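PDB 1TWI: diaminopimelate decarboxylase from Methanocaldococcus jannaschii, which catalyses the pyridoxal-phosphate-dependent decarboxylation of meso-diaminopimelate to L-lysine, the last step of lysine biosynthesis, and works as a homodimer. Local coordinates for residues A156-N164 with L175-E185. Residues are numbered along the deposited sequence; the frame is centred on the assembly and turned at random.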
loop_
_atom_site.group_PDB
_atom_site.type_symbol
_atom_site.label_atom_id
_atom_site.label_comp_id
_atom_site.label_asym_id
_atom_site.label_seq_id
_atom_site.Cartn_x
_atom_site.Cartn_y
_atom_site.Cartn_z
ATOM N N ALA A 156 -25.224 17.697 2.792
ATOM C CA ALA A 156 -24.400 18.596 3.585
ATOM C C ALA A 156 -23.329 19.010 2.539
ATOM O O ALA A 156 -23.257 18.430 1.446
ATOM C CB ALA A 156 -23.759 17.831 4.782
ATOM N N PHE A 157 -22.519 20.022 2.823
ATOM C CA PHE A 157 -21.547 20.454 1.851
ATOM C C PHE A 157 -20.188 20.511 2.468
ATOM O O PHE A 157 -20.009 21.145 3.520
ATOM C CB PHE A 157 -21.962 21.867 1.318
ATOM C CG PHE A 157 -23.249 21.841 0.568
ATOM C CD1 PHE A 157 -24.461 21.731 1.241
ATOM C CD2 PHE A 157 -23.229 21.750 -0.815
ATOM C CE1 PHE A 157 -25.659 21.507 0.529
ATOM C CE2 PHE A 157 -24.425 21.524 -1.540
ATOM C CZ PHE A 157 -25.615 21.403 -0.881
ATOM N N ARG A 158 -19.217 19.849 1.842
ATOM C CA ARG A 158 -17.846 19.879 2.383
ATOM C C ARG A 158 -17.233 21.168 1.833
ATOM O O ARG A 158 -17.075 21.325 0.633
ATOM C CB ARG A 158 -17.015 18.679 1.893
ATOM C CG ARG A 158 -15.566 18.761 2.342
ATOM C CD ARG A 158 -14.756 17.487 1.992
ATOM N NE ARG A 158 -13.425 17.540 2.620
ATOM C CZ ARG A 158 -12.574 16.526 2.662
ATOM N NH1 ARG A 158 -12.900 15.365 2.102
ATOM N NH2 ARG A 158 -11.397 16.676 3.269
ATOM N N ILE A 159 -16.896 22.083 2.724
ATOM C CA ILE A 159 -16.340 23.370 2.320
ATOM C C ILE A 159 -14.872 23.503 2.702
ATOM O O ILE A 159 -14.413 22.863 3.659
ATOM C CB ILE A 159 -17.087 24.529 3.029
ATOM C CG1 ILE A 159 -16.955 24.371 4.580
ATOM C CG2 ILE A 159 -18.623 24.422 2.823
ATOM C CD1 ILE A 159 -17.682 25.534 5.405
ATOM N N ASN A 160 -14.158 24.377 1.986
ATOM C CA ASN A 160 -12.748 24.678 2.273
ATOM C C ASN A 160 -12.804 26.139 2.734
ATOM O O ASN A 160 -12.808 27.037 1.916
ATOM C CB ASN A 160 -11.963 24.543 0.998
ATOM C CG ASN A 160 -12.066 23.151 0.451
ATOM O OD1 ASN A 160 -12.264 22.215 1.228
ATOM N ND2 ASN A 160 -11.910 22.988 -0.850
ATOM N N PRO A 161 -12.899 26.357 4.043
ATOM C CA PRO A 161 -12.990 27.679 4.685
ATOM C C PRO A 161 -11.764 28.510 4.464
ATOM O O PRO A 161 -10.694 27.994 4.107
ATOM C CB PRO A 161 -13.273 27.349 6.152
ATOM C CG PRO A 161 -12.558 26.051 6.356
ATOM C CD PRO A 161 -12.633 25.293 5.024
ATOM N N ASN A 162 -11.931 29.810 4.686
ATOM C CA ASN A 162 -10.879 30.737 4.428
ATOM C C ASN A 162 -9.887 30.832 5.624
ATOM O O ASN A 162 -9.801 31.866 6.275
ATOM C CB ASN A 162 -11.543 32.086 4.124
ATOM C CG ASN A 162 -10.608 33.043 3.413
ATOM O OD1 ASN A 162 -10.859 34.254 3.368
ATOM N ND2 ASN A 162 -9.527 32.506 2.844
ATOM N N VAL A 163 -9.182 29.734 5.895
ATOM C CA VAL A 163 -8.197 29.642 6.974
ATOM C C VAL A 163 -7.084 30.688 6.797
ATOM O O VAL A 163 -6.606 30.889 5.687
ATOM C CB VAL A 163 -7.557 28.268 6.969
ATOM C CG1 VAL A 163 -6.373 28.252 7.881
ATOM C CG2 VAL A 163 -8.608 27.224 7.390
ATOM N N ASN A 164 -6.678 31.346 7.875
ATOM C CA ASN A 164 -5.621 32.357 7.773
ATOM C C ASN A 164 -4.302 31.708 7.288
ATOM O O ASN A 164 -3.667 30.965 8.036
ATOM C CB ASN A 164 -5.353 32.984 9.137
ATOM C CG ASN A 164 -4.449 34.202 9.045
ATOM O OD1 ASN A 164 -3.582 34.285 8.147
ATOM N ND2 ASN A 164 -4.641 35.168 9.974
ATOM N N LEU A 175 -6.103 22.906 1.879
ATOM C CA LEU A 175 -7.469 23.187 1.467
ATOM C C LEU A 175 -7.578 23.736 0.045
ATOM O O LEU A 175 -8.593 23.505 -0.625
ATOM C CB LEU A 175 -8.141 24.180 2.424
ATOM C CG LEU A 175 -8.401 23.606 3.805
ATOM C CD1 LEU A 175 -8.774 24.741 4.760
ATOM C CD2 LEU A 175 -9.515 22.521 3.719
ATOM N N LYS A 176 -6.544 24.471 -0.407
ATOM C CA LYS A 176 -6.594 25.082 -1.719
ATOM C C LYS A 176 -6.075 24.218 -2.836
ATOM O O LYS A 176 -6.571 24.277 -3.954
ATOM C CB LYS A 176 -5.812 26.397 -1.717
ATOM C CG LYS A 176 -6.522 27.502 -0.971
ATOM C CD LYS A 176 -5.591 28.707 -0.804
ATOM C CE LYS A 176 -6.342 29.951 -0.306
ATOM N NZ LYS A 176 -7.452 30.400 -1.206
ATOM N N LYS A 177 -5.085 23.394 -2.539
ATOM C CA LYS A 177 -4.469 22.593 -3.587
ATOM C C LYS A 177 -4.963 21.166 -3.701
ATOM O O LYS A 177 -4.684 20.520 -4.685
ATOM C CB LYS A 177 -2.942 22.535 -3.383
ATOM C CG LYS A 177 -2.211 23.859 -3.707
ATOM C CD LYS A 177 -0.691 23.690 -3.629
ATOM C CE LYS A 177 0.067 25.028 -3.780
ATOM N NZ LYS A 177 1.575 24.751 -3.708
ATOM N N ASN A 178 -5.689 20.662 -2.711
ATOM C CA ASN A 178 -6.070 19.250 -2.776
ATOM C C ASN A 178 -7.341 19.120 -3.562
ATOM O O ASN A 178 -8.003 20.140 -3.913
ATOM C CB ASN A 178 -6.180 18.680 -1.352
ATOM C CG ASN A 178 -4.820 18.579 -0.665
ATOM O OD1 ASN A 178 -4.714 18.672 0.568
ATOM N ND2 ASN A 178 -3.775 18.359 -1.457
ATOM N N LYS A 179 -7.723 17.867 -3.816
ATOM C CA LYS A 179 -8.874 17.627 -4.679
ATOM C C LYS A 179 -10.209 17.807 -3.986
ATOM O O LYS A 179 -11.223 17.886 -4.663
ATOM C CB LYS A 179 -8.785 16.195 -5.236
ATOM C CG LYS A 179 -8.870 15.111 -4.126
ATOM C CD LYS A 179 -8.687 13.670 -4.729
ATOM C CE LYS A 179 -8.795 12.609 -3.637
ATOM N NZ LYS A 179 -8.616 11.197 -4.153
ATOM N N PHE A 180 -10.231 17.935 -2.664
ATOM C CA PHE A 180 -11.551 17.946 -1.976
ATOM C C PHE A 180 -12.242 19.261 -1.760
ATOM O O PHE A 180 -11.598 20.321 -1.749
ATOM C CB PHE A 180 -11.444 17.353 -0.547
ATOM C CG PHE A 180 -10.579 16.123 -0.468
ATOM C CD1 PHE A 180 -11.098 14.881 -0.794
ATOM C CD2 PHE A 180 -9.249 16.229 -0.062
ATOM C CE1 PHE A 180 -10.296 13.737 -0.698
ATOM C CE2 PHE A 180 -8.419 15.077 0.033
ATOM C CZ PHE A 180 -8.959 13.829 -0.283
ATOM N N GLY A 181 -13.551 19.158 -1.542
ATOM C CA GLY A 181 -14.315 20.313 -1.133
ATOM C C GLY A 181 -14.651 21.449 -2.088
ATOM O O GLY A 181 -14.108 21.557 -3.207
ATOM N N LEU A 182 -15.507 22.314 -1.549
ATOM C CA LEU A 182 -16.072 23.485 -2.235
ATOM C C LEU A 182 -15.432 24.716 -1.657
ATOM O O LEU A 182 -15.598 25.001 -0.456
ATOM C CB LEU A 182 -17.580 23.534 -1.985
ATOM C CG LEU A 182 -18.299 22.274 -2.492
ATOM C CD1 LEU A 182 -19.695 22.162 -1.853
ATOM C CD2 LEU A 182 -18.485 22.350 -4.008
ATOM N N ASP A 183 -14.647 25.399 -2.495
ATOM C CA ASP A 183 -13.928 26.580 -2.035
ATOM C C ASP A 183 -14.923 27.649 -1.536
ATOM O O ASP A 183 -15.904 27.990 -2.234
ATOM C CB ASP A 183 -13.074 27.150 -3.155
ATOM C CG ASP A 183 -12.121 28.219 -2.652
ATOM O OD1 ASP A 183 -12.362 29.409 -2.918
ATOM O OD2 ASP A 183 -11.152 27.871 -1.949
ATOM N N VAL A 184 -14.710 28.138 -0.321
ATOM C CA VAL A 184 -15.586 29.174 0.204
ATOM C C VAL A 184 -15.213 30.570 -0.359
ATOM O O VAL A 184 -16.082 31.320 -0.825
ATOM C CB VAL A 184 -15.495 29.277 1.741
ATOM C CG1 VAL A 184 -16.179 30.628 2.242
ATOM C CG2 VAL A 184 -16.222 28.067 2.415
ATOM N N GLU A 185 -13.936 30.908 -0.315
ATOM C CA GLU A 185 -13.537 32.270 -0.683
ATOM C C GLU A 185 -13.912 32.740 -2.056
ATOM O O GLU A 185 -14.388 33.889 -2.207
ATOM C CB GLU A 185 -12.026 32.489 -0.471
ATOM C CG GLU A 185 -11.790 33.865 0.116
ATOM C CD GLU A 185 -10.337 34.381 -0.006
ATOM O OE1 GLU A 185 -10.142 35.604 0.295
ATOM O OE2 GLU A 185 -9.440 33.582 -0.386
HETATM O O HOH W 1 -11.964 29.559 1.193
HETATM O O HOH W 2 -10.330 25.329 -2.068
#
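Asn160 ND2 makes two hydrogen bonds, one to the loop before strand 182-183 and one to a water. It donates to Phe180 O at 2.8 Å, nearly straight (165°) and on a lone pair of that carbonyl, whose oxygen lies close to the amide plane. The water, 3.1 Å from Asn160 ND2, gives its own hydrogens to Leu175 O and Asp183 OD2. Asp183 OD1 is hydrogen-bonded to Ser186 OG. The Asn160 amide thus bonds the loop directly and reaches the last turn of helix 169-177 through the water, and these bonds fix its rotation. CG of Asn160 stands beside its backbone N (chi1 -60°), which directs the amide toward the Phe180 carbonyl. Gly181, at positive phi, brings its CA close to Asn160 OD1.

Three backbone bonds join the parallel strands: Leu182 N to Arg158 O, Asn160 N to Leu182 O and Val184 N to Asn160 O. A second water links Asn160 O to Glu185 N.

Arg158 reaches out with an extended chain, and its guanidinium stacks on Phe180, centres 4.4 Å apart and planes at 13°. Phe180 CB sits over the guanidinium centre, while Arg158 NH1 comes 3.4 Å from Phe180 CD1. Arg158 also touches the pyridoxal phosphate, so this stack borders the cofactor pocket.

Apolar contacts flank the pairing. Leu182 CD1 lies 3.7 Å from Phe157 CD2, at the ring edge and in its plane. Val184 CG2 packs on Ile159 CB. Leu175 CD1 lies against Val163 CG2 at 3.6 Å.

Phe180 and Arg158 pack on Glu359 and Cys358 of the second subunit. In this beta-alpha-beta unit, short strand 182-183 pairs with the C-terminal end of TIM-type barrel strand 153-160. The barrel continues through 130-133 and 202-208, with helices 188-198 and 219-237 against Ile159.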